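Local coordinates for DNA translocase coupling protein (Clostridium perfringens, PDB 6O1W) that probably binds DNA and ATP as the soluble motor region of an FtsK/SpoIIIE-like coupling protein in the conjugation of plasmid pCW3, at residues K128-I132 / L263-R268; L146-L150 / I230-D234; W151-K155 / H348-I354. One frame throughout, in Å; residues are numbered along the deposited sequence.

Contact 1 of 3, residues K128-I132 / L263-R268; sequences KSPHI and LARLSR
Pro130 and His131, in the loop that leads into strand 132-135, face the last turn of helix 247-266, which ends before Ser267. The CA atoms come closest at Pro130 and Arg268, 5.8 Å apart, and the backbones do not pair; side chains of the loop meet the carbonyls and side chains at the helix end. The His131 ring comes edge-on. His131 NE2 reaches the carbonyl O of Ala264 at 3.2 Å, a weak, bent hydrogen bond (120° at the hydrogen), and Ser267 OG lies in the ring plane, 3.1 Å from His131 NE2. ND1 is bound to Leu274 N, which fixes the ring's rotation. Arg268 bends at chi2 and chi3 and folds back over the last turn of the helix it follows: its NH2 gives Ala264 O a good bond of 2.8 Å beside the weak one from His131, and also bonds to Asn293 O. One guanidinium face receives Pro130 CG, 3.8 Å from Arg268 CZ. Leu263 O accepts from Ser267 N and, at 2.7 Å, from Ser267 OG, itself also bonded to Ile272 O. These C-terminal helix carbonyls are engaged beside the sheet of a P-loop NTPase (FtsK/SpoIIIE) domain: helix 185-209 touches Leu263, and strand 132-135 runs between strands 272-278 and 296-299.

Contact 2 of 3, residues L146-L150 / I230-D234; sequences LRCIL and IVVID
Leu150 and Ile230 form the close end of this contact, where helix 142-155 lies against strand 229-233 and runs nearly antiparallel to it, at 165° with the axes 9.8 Å apart. CD1 of Leu150 sits 3.8 Å from Ile230 CG2 and also reaches Val232 CG2 at 4.1 Å, so one methyl bridges two residues that point to the same side of the strand. With CG anti to its backbone N (chi1 172°), the leucine swings this branch toward the strand. Ile230 answers with an extended side chain whose CD1 presses on the helix backbone, 3.8 Å from Leu150 CA, and touches CG2 of Ile149. One turn before Leu150, CB of Leu146 meets Val232 CG1 at 4.2 Å.

The looser side is polar, though it too is buried. Arg147 starts away from the strand, but its straight chain brings NH2 to 3.6 Å from Asp234 OD1, just past the strand's end. The oxygen stands well out of the guanidinium plane: a salt bridge of charges alone, with no N-H aimed at the acid. Arg147 NH2 bonds instead to Glu170 O, and Phe171 makes a cation-pi contact with the arginine. Asp234, consistent with the Walker B aspartate of P-loop ATPases, has a weak hydrogen bond between OD1 and Ser143 OG, a predicted ATP-site residue; ATP binds this P-loop in another structure of the protein but is absent here. Strand 229-233 lies between parallel strands 159-163 and 272-278; the helix packs on one face of the sheet, along the strands, with Leu150 on Ala160 and Met162 and Leu146 on Cys275.

Contact 3 of 3, residues W151-K155 / H348-I354; sequences WQLLK and HFIPNKI
Trp151 lays its indole against the chain leaving helix 345-348, and the other side chains gather round it. A chi1 of 176° swings the ring out from helix 142-155. Over one face stands the carbonyl O of His348, 3.7 Å from Trp151 CE2, with Phe349 CA beside it; the opposite face is lined by Lys155 CG of the tryptophan's own helix. At the ring edge, in plane, Trp151 CH2 comes within 3.2 Å of Ile350 O. The Phe349 ring meets the indole obliquely, planes at 69°, its CD1 3.6 Å from Trp151 CE3, and its edge receives Leu154 CD1. Ile354, from helix 351-356, brings CD1 to the Lys155 side of the indole. Its CG1 lies 3.7 Å from Trp151 CZ3, and CD1 makes an off-centre CH-pi contact with the six-membered ring while resting 3.8 Å from Leu154 CB. Lys155, bent at chi2 and chi3, runs its CD past the same methyl. Tyr175 stacks on Phe349. No hydrogen bond joins the two segments: dispersion and the indole's polarisable ring hold the C-terminal helix here. Asp102, which takes Trp151 NE1 and pairs weakly at long range with Lys353 NZ, probably offsets the like charges of Lys155 NZ and Lys353 NZ, 5.3 Å apart.

How the contacts relate
From the N terminus, the chain meets 128-132 first, then the P-loop and helix 142-155, which supplies 146-150 to contact 2 and residues 151-155 to contact 3. Strand 229-233 closes contact 2, and the end of helix 247-266 then closes contact 1, so the loop of contact 2 sits wholly within that of contact 1. Contact 3 closes last, near the C terminus, and its loop crosses both others. Ile132 CD1 touches Ile149 CD1 (3.8 Å) between contacts 1 and 2, while Ile230 meets Leu153 between contacts 2 and 3. Together they tie helix 247-266, the central sheet, helix 142-155 and the C-terminal helix into one layered ATPase-like domain.

Contact 1 of 3, residues K128-I132 / L263-R268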
ATOM      1  N   LYS A 128       5.916   4.120 -15.419  1.00 34.06           N
ATOM      2  CA  LYS A 128       5.110   2.971 -15.876  1.00 34.12           C
ATOM      3  C   LYS A 128       3.765   2.848 -15.154  1.00 36.52           C
ATOM      4  O   LYS A 128       2.755   2.557 -15.793  1.00 34.97           O
ATOM      5  CB  LYS A 128       5.922   1.678 -15.726  1.00 37.28           C
ATOM      6  CG  LYS A 128       7.115   1.641 -16.689  1.00 50.22           C
ATOM      7  CD  LYS A 128       8.145   0.591 -16.339  1.00 64.34           C
ATOM      8  CE  LYS A 128       9.220   0.543 -17.406  1.00 75.49           C
ATOM      9  NZ  LYS A 128      10.358  -0.337 -17.022  1.00 83.31           N
ATOM     10  N   SER A 129       3.748   3.114 -13.833  1.00 31.90           N
ATOM     11  CA  SER A 129       2.553   3.015 -12.979  1.00 30.96           C
ATOM     12  C   SER A 129       2.539   4.336 -12.191  1.00 31.75           C
ATOM     13  O   SER A 129       3.245   4.481 -11.199  1.00 28.94           O
ATOM     14  CB  SER A 129       2.649   1.772 -12.110  1.00 35.64           C
ATOM     15  OG  SER A 129       3.838   1.817 -11.341  1.00 50.34           O
ATOM     16  N   PRO A 130       1.873   5.366 -12.767  1.00 28.91           N
ATOM     17  CA  PRO A 130       2.059   6.741 -12.265  1.00 28.88           C
ATOM     18  C   PRO A 130       1.362   7.149 -10.974  1.00 34.03           C
ATOM     19  O   PRO A 130       1.737   8.192 -10.419  1.00 35.37           O
ATOM     20  CB  PRO A 130       1.567   7.612 -13.436  1.00 29.83           C
ATOM     21  CG  PRO A 130       0.584   6.747 -14.177  1.00 32.57           C
ATOM     22  CD  PRO A 130       1.085   5.344 -14.026  1.00 28.37           C
ATOM     23  N   HIS A 131       0.345   6.392 -10.519  1.00 28.12           N
ATOM     24  CA  HIS A 131      -0.401   6.763  -9.317  1.00 25.45           C
ATOM     25  C   HIS A 131      -0.466   5.644  -8.301  1.00 28.56           C
ATOM     26  O   HIS A 131      -0.463   4.462  -8.661  1.00 28.72           O
ATOM     27  CB  HIS A 131      -1.798   7.305  -9.670  1.00 25.27           C
ATOM     28  CG  HIS A 131      -1.773   8.293 -10.792  1.00 27.45           C
ATOM     29  ND1 HIS A 131      -1.083   9.496 -10.686  1.00 28.77           N
ATOM     30  CD2 HIS A 131      -2.298   8.199 -12.034  1.00 28.73           C
ATOM     31  CE1 HIS A 131      -1.234  10.100 -11.855  1.00 27.55           C
ATOM     32  NE2 HIS A 131      -1.954   9.359 -12.700  1.00 27.79           N
ATOM     33  N   ILE A 132      -0.494   6.024  -7.030  1.00 24.54           N
ATOM     34  CA  ILE A 132      -0.472   5.106  -5.887  1.00 25.51           C
ATOM     35  C   ILE A 132      -1.613   5.416  -4.919  1.00 30.17           C
ATOM     36  O   ILE A 132      -1.841   6.579  -4.565  1.00 28.47           O
ATOM     37  CB  ILE A 132       0.892   5.251  -5.151  1.00 28.47           C
ATOM     38  CG1 ILE A 132       2.076   4.916  -6.094  1.00 30.50           C
ATOM     39  CG2 ILE A 132       0.927   4.424  -3.840  1.00 28.17           C
ATOM     40  CD1 ILE A 132       3.488   5.236  -5.575  1.00 34.63           C
ATOM     41  N   LEU A 263      -6.881  14.138 -14.296  1.00 36.49           N
ATOM     42  CA  LEU A 263      -5.458  14.031 -13.982  1.00 36.46           C
ATOM     43  C   LEU A 263      -5.028  12.579 -13.946  1.00 39.09           C
ATOM     44  O   LEU A 263      -4.086  12.224 -14.639  1.00 39.48           O
ATOM     45  CB  LEU A 263      -5.150  14.655 -12.625  1.00 37.08           C
ATOM     46  CG  LEU A 263      -4.430  15.975 -12.560  1.00 41.59           C
ATOM     47  CD1 LEU A 263      -4.037  16.254 -11.108  1.00 41.87           C
ATOM     48  CD2 LEU A 263      -3.201  16.010 -13.480  1.00 39.34           C
ATOM     49  N   ALA A 264      -5.744  11.729 -13.187  1.00 33.83           N
ATOM     50  CA  ALA A 264      -5.411  10.316 -13.044  1.00 33.41           C
ATOM     51  C   ALA A 264      -5.386   9.557 -14.397  1.00 36.71           C
ATOM     52  O   ALA A 264      -4.464   8.785 -14.680  1.00 35.95           O
ATOM     53  CB  ALA A 264      -6.375   9.655 -12.071  1.00 33.86           C
ATOM     54  N   ARG A 265      -6.370   9.813 -15.226  1.00 32.34           N
ATOM     55  CA  ARG A 265      -6.538   9.153 -16.511  1.00 32.44           C
ATOM     56  C   ARG A 265      -5.507   9.610 -17.548  1.00 36.17           C
ATOM     57  O   ARG A 265      -4.984   8.770 -18.273  1.00 36.77           O
ATOM     58  CB  ARG A 265      -8.004   9.377 -17.003  1.00 31.96           C
ATOM     59  CG  ARG A 265      -8.338   8.902 -18.421  1.00 36.23           C
ATOM     60  CD  ARG A 265      -9.810   9.133 -18.754  1.00 45.09           C
ATOM     61  NE  ARG A 265     -10.195  10.552 -18.646  1.00 51.35           N
ATOM     62  CZ  ARG A 265     -10.133  11.431 -19.642  1.00 59.24           C
ATOM     63  NH1 ARG A 265      -9.741  11.049 -20.852  1.00 54.53           N
ATOM     64  NH2 ARG A 265     -10.481  12.693 -19.441  1.00 46.64           N
ATOM     65  N   LEU A 266      -5.193  10.916 -17.597  1.00 31.62           N
ATOM     66  CA  LEU A 266      -4.328  11.483 -18.638  1.00 32.11           C
ATOM     67  C   LEU A 266      -2.875  11.811 -18.287  1.00 38.50           C
ATOM     68  O   LEU A 266      -2.149  12.217 -19.209  1.00 38.43           O
ATOM     69  CB  LEU A 266      -4.971  12.764 -19.203  1.00 31.55           C
ATOM     70  CG  LEU A 266      -6.357  12.655 -19.880  1.00 36.17           C
ATOM     71  CD1 LEU A 266      -6.819  14.043 -20.374  1.00 36.45           C
ATOM     72  CD2 LEU A 266      -6.312  11.698 -21.075  1.00 35.09           C
ATOM     73  N   SER A 267      -2.437  11.685 -17.017  1.00 36.28           N
ATOM     74  CA  SER A 267      -1.070  12.123 -16.653  1.00 37.85           C
ATOM     75  C   SER A 267       0.042  11.036 -16.646  1.00 45.48           C
ATOM     76  O   SER A 267       1.131  11.252 -16.060  1.00 48.56           O
ATOM     77  CB  SER A 267      -1.076  12.843 -15.312  1.00 41.30           C
ATOM     78  OG  SER A 267      -1.470  11.890 -14.343  1.00 52.77           O
ATOM     79  N   ARG A 268      -0.190   9.941 -17.360  1.00 39.11           N
ATOM     80  CA  ARG A 268       0.722   8.805 -17.511  1.00 39.90           C
ATOM     81  C   ARG A 268       2.138   9.213 -17.957  1.00 44.23           C
ATOM     82  O   ARG A 268       3.104   8.826 -17.323  1.00 47.32           O
ATOM     83  CB  ARG A 268       0.152   7.824 -18.556  1.00 42.36           C
ATOM     84  CG  ARG A 268      -1.369   7.809 -18.679  1.00 55.32           C
ATOM     85  CD  ARG A 268      -1.890   6.500 -18.139  1.00 68.99           C
ATOM     86  NE  ARG A 268      -2.675   6.720 -16.932  1.00 68.05           N
ATOM     87  CZ  ARG A 268      -2.696   5.910 -15.879  1.00 70.15           C
ATOM     88  NH1 ARG A 268      -1.946   4.812 -15.857  1.00 57.03           N
ATOM     89  NH2 ARG A 268      -3.457   6.192 -14.841  1.00 37.95           N
TER

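Contact 2 of 3, residues L146-L150 / I230-D234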
ATOM      1  N   LEU A 146       3.508   7.108   2.168  1.00 26.63           N
ATOM      2  CA  LEU A 146       3.352   8.246   1.267  1.00 28.08           C
ATOM      3  C   LEU A 146       4.435   9.302   1.480  1.00 30.75           C
ATOM      4  O   LEU A 146       4.932   9.832   0.506  1.00 29.32           O
ATOM      5  CB  LEU A 146       1.952   8.871   1.453  1.00 29.17           C
ATOM      6  CG  LEU A 146       0.762   7.944   1.133  1.00 34.17           C
ATOM      7  CD1 LEU A 146      -0.535   8.690   1.270  1.00 34.07           C
ATOM      8  CD2 LEU A 146       0.883   7.339  -0.270  1.00 37.88           C
ATOM      9  N   ARG A 147       4.802   9.595   2.755  1.00 28.92           N
ATOM     10  CA  ARG A 147       5.846  10.579   3.099  1.00 28.87           C
ATOM     11  C   ARG A 147       7.243  10.064   2.720  1.00 29.69           C
ATOM     12  O   ARG A 147       8.102  10.865   2.364  1.00 27.78           O
ATOM     13  CB  ARG A 147       5.770  10.984   4.575  1.00 28.86           C
ATOM     14  CG  ARG A 147       4.505  11.787   4.896  1.00 43.35           C
ATOM     15  CD  ARG A 147       4.458  12.178   6.360  1.00 64.03           C
ATOM     16  NE  ARG A 147       3.152  12.743   6.706  1.00 89.07           N
ATOM     17  CZ  ARG A 147       2.183  12.076   7.325  1.00111.29           C
ATOM     18  NH1 ARG A 147       2.367  10.816   7.703  1.00 99.76           N
ATOM     19  NH2 ARG A 147       1.025  12.669   7.588  1.00101.85           N
ATOM     20  N   CYS A 148       7.445   8.732   2.775  1.00 25.95           N
ATOM     21  CA  CYS A 148       8.677   8.040   2.352  1.00 26.85           C
ATOM     22  C   CYS A 148       8.849   8.167   0.829  1.00 27.77           C
ATOM     23  O   CYS A 148       9.942   8.427   0.357  1.00 27.14           O
ATOM     24  CB  CYS A 148       8.617   6.571   2.764  1.00 28.50           C
ATOM     25  SG  CYS A 148      10.155   5.681   2.487  1.00 33.51           S
ATOM     26  N   ILE A 149       7.770   7.959   0.066  1.00 25.59           N
ATOM     27  CA  ILE A 149       7.742   8.120  -1.401  1.00 24.98           C
ATOM     28  C   ILE A 149       8.046   9.594  -1.735  1.00 27.28           C
ATOM     29  O   ILE A 149       8.860   9.860  -2.606  1.00 25.52           O
ATOM     30  CB  ILE A 149       6.366   7.693  -1.979  1.00 28.37           C
ATOM     31  CG1 ILE A 149       6.188   6.146  -1.854  1.00 28.89           C
ATOM     32  CG2 ILE A 149       6.214   8.172  -3.469  1.00 26.62           C
ATOM     33  CD1 ILE A 149       4.792   5.689  -2.015  1.00 36.72           C
ATOM     34  N   LEU A 150       7.389  10.537  -1.020  1.00 24.60           N
ATOM     35  CA  LEU A 150       7.556  11.980  -1.198  1.00 23.88           C
ATOM     36  C   LEU A 150       9.014  12.381  -1.027  1.00 28.07           C
ATOM     37  O   LEU A 150       9.537  13.106  -1.866  1.00 29.56           O
ATOM     38  CB  LEU A 150       6.661  12.735  -0.188  1.00 23.20           C
ATOM     39  CG  LEU A 150       6.815  14.259  -0.079  1.00 28.04           C
ATOM     40  CD1 LEU A 150       6.517  14.966  -1.465  1.00 28.40           C
ATOM     41  CD2 LEU A 150       5.906  14.808   1.036  1.00 28.04           C
ATOM     42  N   ILE A 230       4.796  15.841  -7.790  1.00 27.02           N
ATOM     43  CA  ILE A 230       4.179  14.855  -6.906  1.00 26.40           C
ATOM     44  C   ILE A 230       3.079  15.529  -6.089  1.00 29.06           C
ATOM     45  O   ILE A 230       3.281  16.600  -5.519  1.00 27.67           O
ATOM     46  CB  ILE A 230       5.184  14.021  -6.058  1.00 30.00           C
ATOM     47  CG1 ILE A 230       4.415  12.941  -5.202  1.00 31.11           C
ATOM     48  CG2 ILE A 230       6.150  14.907  -5.238  1.00 29.85           C
ATOM     49  CD1 ILE A 230       5.175  12.230  -4.111  1.00 47.17           C
ATOM     50  N   VAL A 231       1.898  14.932  -6.099  1.00 26.32           N
ATOM     51  CA  VAL A 231       0.724  15.450  -5.399  1.00 25.77           C
ATOM     52  C   VAL A 231       0.357  14.427  -4.332  1.00 27.69           C
ATOM     53  O   VAL A 231      -0.006  13.301  -4.660  1.00 26.39           O
ATOM     54  CB  VAL A 231      -0.455  15.712  -6.367  1.00 28.53           C
ATOM     55  CG1 VAL A 231      -1.610  16.410  -5.649  1.00 28.46           C
ATOM     56  CG2 VAL A 231      -0.009  16.501  -7.597  1.00 27.60           C
ATOM     57  N   VAL A 232       0.467  14.810  -3.078  1.00 23.70           N
ATOM     58  CA  VAL A 232       0.195  13.897  -1.973  1.00 24.06           C
ATOM     59  C   VAL A 232      -1.124  14.293  -1.370  1.00 28.15           C
ATOM     60  O   VAL A 232      -1.275  15.426  -0.928  1.00 27.45           O
ATOM     61  CB  VAL A 232       1.336  13.868  -0.915  1.00 29.90           C
ATOM     62  CG1 VAL A 232       1.065  12.800   0.165  1.00 30.76           C
ATOM     63  CG2 VAL A 232       2.689  13.632  -1.568  1.00 29.67           C
ATOM     64  N   ILE A 233      -2.083  13.378  -1.386  1.00 24.73           N
ATOM     65  CA  ILE A 233      -3.401  13.631  -0.823  1.00 25.13           C
ATOM     66  C   ILE A 233      -3.437  12.756   0.415  1.00 31.16           C
ATOM     67  O   ILE A 233      -3.488  11.526   0.312  1.00 32.13           O
ATOM     68  CB  ILE A 233      -4.509  13.298  -1.875  1.00 28.39           C
ATOM     69  CG1 ILE A 233      -4.395  14.234  -3.127  1.00 27.10           C
ATOM     70  CG2 ILE A 233      -5.906  13.306  -1.251  1.00 29.02           C
ATOM     71  CD1 ILE A 233      -5.155  13.762  -4.363  1.00 26.72           C
ATOM     72  N   ASP A 234      -3.359  13.387   1.585  1.00 28.58           N
ATOM     73  CA  ASP A 234      -3.360  12.684   2.871  1.00 29.60           C
ATOM     74  C   ASP A 234      -4.621  11.861   3.075  1.00 34.32           C
ATOM     75  O   ASP A 234      -4.534  10.742   3.576  1.00 34.01           O
ATOM     76  CB  ASP A 234      -3.185  13.665   4.039  1.00 31.47           C
ATOM     77  CG  ASP A 234      -3.025  12.951   5.378  1.00 49.38           C
ATOM     78  OD1 ASP A 234      -1.924  12.381   5.627  1.00 51.37           O
ATOM     79  OD2 ASP A 234      -4.001  12.941   6.165  1.00 52.10           O
TER

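Contact 3 of 3, residues W151-K155 / H348-I354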
ATOM      1  N   TRP A 151       9.662  11.910   0.058  1.00 25.97           N
ATOM      2  CA  TRP A 151      11.067  12.175   0.379  1.00 26.85           C
ATOM      3  C   TRP A 151      12.002  11.740  -0.764  1.00 30.24           C
ATOM      4  O   TRP A 151      12.852  12.514  -1.202  1.00 31.50           O
ATOM      5  CB  TRP A 151      11.432  11.444   1.686  1.00 26.49           C
ATOM      6  CG  TRP A 151      12.886  11.582   2.024  1.00 28.25           C
ATOM      7  CD1 TRP A 151      13.841  10.609   1.938  1.00 31.05           C
ATOM      8  CD2 TRP A 151      13.580  12.805   2.334  1.00 28.36           C
ATOM      9  NE1 TRP A 151      15.071  11.125   2.288  1.00 30.67           N
ATOM     10  CE2 TRP A 151      14.942  12.477   2.520  1.00 32.37           C
ATOM     11  CE3 TRP A 151      13.168  14.138   2.531  1.00 29.83           C
ATOM     12  CZ2 TRP A 151      15.900  13.429   2.891  1.00 31.24           C
ATOM     13  CZ3 TRP A 151      14.121  15.088   2.880  1.00 32.12           C
ATOM     14  CH2 TRP A 151      15.472  14.732   3.045  1.00 32.69           C
ATOM     15  N   GLN A 152      11.786  10.532  -1.286  1.00 26.42           N
ATOM     16  CA  GLN A 152      12.544   9.960  -2.397  1.00 26.40           C
ATOM     17  C   GLN A 152      12.458  10.838  -3.639  1.00 29.75           C
ATOM     18  O   GLN A 152      13.498  11.191  -4.199  1.00 28.17           O
ATOM     19  CB  GLN A 152      12.085   8.517  -2.695  1.00 27.03           C
ATOM     20  CG  GLN A 152      12.453   7.561  -1.553  1.00 30.20           C
ATOM     21  CD  GLN A 152      11.971   6.148  -1.751  1.00 35.15           C
ATOM     22  OE1 GLN A 152      11.141   5.622  -1.014  1.00 32.05           O
ATOM     23  NE2 GLN A 152      12.482   5.505  -2.742  1.00 27.75           N
ATOM     24  N   LEU A 153      11.233  11.262  -4.003  1.00 26.17           N
ATOM     25  CA  LEU A 153      11.006  12.142  -5.143  1.00 26.37           C
ATOM     26  C   LEU A 153      11.556  13.547  -4.936  1.00 31.06           C
ATOM     27  O   LEU A 153      12.080  14.120  -5.888  1.00 31.35           O
ATOM     28  CB  LEU A 153       9.535  12.167  -5.551  1.00 25.90           C
ATOM     29  CG  LEU A 153       9.022  10.805  -6.006  1.00 30.70           C
ATOM     30  CD1 LEU A 153       7.516  10.832  -6.197  1.00 29.54           C
ATOM     31  CD2 LEU A 153       9.797  10.307  -7.252  1.00 29.84           C
ATOM     32  N   LEU A 154      11.474  14.087  -3.704  1.00 28.12           N
ATOM     33  CA  LEU A 154      12.051  15.408  -3.381  1.00 27.79           C
ATOM     34  C   LEU A 154      13.584  15.352  -3.549  1.00 32.30           C
ATOM     35  O   LEU A 154      14.190  16.323  -4.002  1.00 31.96           O
ATOM     36  CB  LEU A 154      11.710  15.809  -1.924  1.00 27.35           C
ATOM     37  CG  LEU A 154      10.274  16.276  -1.654  1.00 30.55           C
ATOM     38  CD1 LEU A 154      10.076  16.574  -0.206  1.00 28.89           C
ATOM     39  CD2 LEU A 154       9.912  17.516  -2.492  1.00 30.04           C
ATOM     40  N   LYS A 155      14.195  14.194  -3.212  1.00 29.85           N
ATOM     41  CA  LYS A 155      15.638  13.922  -3.350  1.00 30.55           C
ATOM     42  C   LYS A 155      16.024  13.744  -4.806  1.00 34.74           C
ATOM     43  O   LYS A 155      17.190  13.878  -5.119  1.00 35.06           O
ATOM     44  CB  LYS A 155      16.053  12.656  -2.544  1.00 33.33           C
ATOM     45  CG  LYS A 155      16.141  12.863  -1.036  1.00 35.43           C
ATOM     46  CD  LYS A 155      17.437  13.562  -0.634  1.00 51.65           C
ATOM     47  CE  LYS A 155      18.586  12.619  -0.396  1.00 59.61           C
ATOM     48  NZ  LYS A 155      19.887  13.320  -0.527  1.00 69.62           N
ATOM     49  N   HIS A 348      14.073  11.438   9.658  1.00 38.75           N
ATOM     50  CA  HIS A 348      14.346  11.152   8.260  1.00 36.37           C
ATOM     51  C   HIS A 348      14.067  12.293   7.302  1.00 39.21           C
ATOM     52  O   HIS A 348      14.654  12.315   6.227  1.00 39.24           O
ATOM     53  CB  HIS A 348      13.590   9.875   7.836  1.00 36.37           C
ATOM     54  CG  HIS A 348      13.994   8.657   8.608  1.00 38.56           C
ATOM     55  ND1 HIS A 348      13.054   7.842   9.208  1.00 39.54           N
ATOM     56  CD2 HIS A 348      15.233   8.189   8.902  1.00 39.86           C
ATOM     57  CE1 HIS A 348      13.738   6.887   9.819  1.00 38.86           C
ATOM     58  NE2 HIS A 348      15.058   7.063   9.673  1.00 39.73           N
ATOM     59  N   PHE A 349      13.200  13.243   7.675  1.00 36.35           N
ATOM     60  CA  PHE A 349      12.826  14.356   6.809  1.00 36.40           C
ATOM     61  C   PHE A 349      13.719  15.546   7.114  1.00 42.50           C
ATOM     62  O   PHE A 349      13.551  16.184   8.147  1.00 43.56           O
ATOM     63  CB  PHE A 349      11.315  14.682   6.952  1.00 37.49           C
ATOM     64  CG  PHE A 349      10.875  15.786   6.021  1.00 38.23           C
ATOM     65  CD1 PHE A 349      10.703  15.546   4.664  1.00 39.42           C
ATOM     66  CD2 PHE A 349      10.673  17.079   6.496  1.00 41.32           C
ATOM     67  CE1 PHE A 349      10.349  16.576   3.796  1.00 40.92           C
ATOM     68  CE2 PHE A 349      10.326  18.119   5.620  1.00 43.58           C
ATOM     69  CZ  PHE A 349      10.183  17.861   4.278  1.00 41.18           C
ATOM     70  N   ILE A 350      14.718  15.786   6.257  1.00 39.22           N
ATOM     71  CA  ILE A 350      15.731  16.837   6.436  1.00 39.24           C
ATOM     72  C   ILE A 350      15.580  17.878   5.327  1.00 40.82           C
ATOM     73  O   ILE A 350      16.103  17.687   4.228  1.00 38.61           O
ATOM     74  CB  ILE A 350      17.167  16.220   6.565  1.00 43.13           C
ATOM     75  CG1 ILE A 350      17.188  15.089   7.621  1.00 44.18           C
ATOM     76  CG2 ILE A 350      18.216  17.304   6.899  1.00 42.43           C
ATOM     77  CD1 ILE A 350      18.271  14.030   7.440  1.00 56.02           C
ATOM     78  N   PRO A 351      14.786  18.947   5.582  1.00 39.35           N
ATOM     79  CA  PRO A 351      14.487  19.922   4.516  1.00 40.62           C
ATOM     80  C   PRO A 351      15.690  20.581   3.842  1.00 48.80           C
ATOM     81  O   PRO A 351      15.632  20.869   2.644  1.00 48.48           O
ATOM     82  CB  PRO A 351      13.601  20.960   5.218  1.00 42.22           C
ATOM     83  CG  PRO A 351      13.056  20.282   6.390  1.00 45.68           C
ATOM     84  CD  PRO A 351      14.048  19.264   6.824  1.00 40.54           C
ATOM     85  N   ASN A 352      16.765  20.836   4.611  1.00 48.18           N
ATOM     86  CA  ASN A 352      17.978  21.495   4.114  1.00 48.91           C
ATOM     87  C   ASN A 352      18.698  20.672   3.045  1.00 50.84           C
ATOM     88  O   ASN A 352      19.263  21.274   2.138  1.00 53.00           O
ATOM     89  CB  ASN A 352      18.923  21.928   5.250  1.00 56.01           C
ATOM     90  CG  ASN A 352      19.031  20.984   6.435  1.00 97.44           C
ATOM     91  OD1 ASN A 352      20.057  20.318   6.626  1.00 92.53           O
ATOM     92  ND2 ASN A 352      17.988  20.928   7.279  1.00 92.33           N
ATOM     93  N   LYS A 353      18.612  19.329   3.082  1.00 44.09           N
ATOM     94  CA  LYS A 353      19.182  18.489   2.019  1.00 43.13           C
ATOM     95  C   LYS A 353      18.482  18.754   0.661  1.00 46.87           C
ATOM     96  O   LYS A 353      19.155  18.803  -0.366  1.00 47.17           O
ATOM     97  CB  LYS A 353      19.117  17.001   2.369  1.00 43.59           C
ATOM     98  CG  LYS A 353      20.113  16.557   3.426  1.00 56.62           C
ATOM     99  CD  LYS A 353      19.840  15.105   3.840  1.00 67.53           C
ATOM    100  CE  LYS A 353      21.082  14.373   4.275  1.00 78.25           C
ATOM    101  NZ  LYS A 353      20.770  12.986   4.699  1.00 89.12           N
ATOM    102  N   ILE A 354      17.153  18.988   0.674  1.00 41.30           N
ATOM    103  CA  ILE A 354      16.351  19.281  -0.521  1.00 39.72           C
ATOM    104  C   ILE A 354      16.614  20.676  -1.068  1.00 47.50           C
ATOM    105  O   ILE A 354      16.675  20.857  -2.292  1.00 45.23           O
ATOM    106  CB  ILE A 354      14.822  19.038  -0.275  1.00 40.65           C
ATOM    107  CG1 ILE A 354      14.535  17.627   0.262  1.00 39.49           C
ATOM    108  CG2 ILE A 354      13.971  19.363  -1.515  1.00 39.81           C
ATOM    109  CD1 ILE A 354      15.139  16.464  -0.533  1.00 44.83           C
TER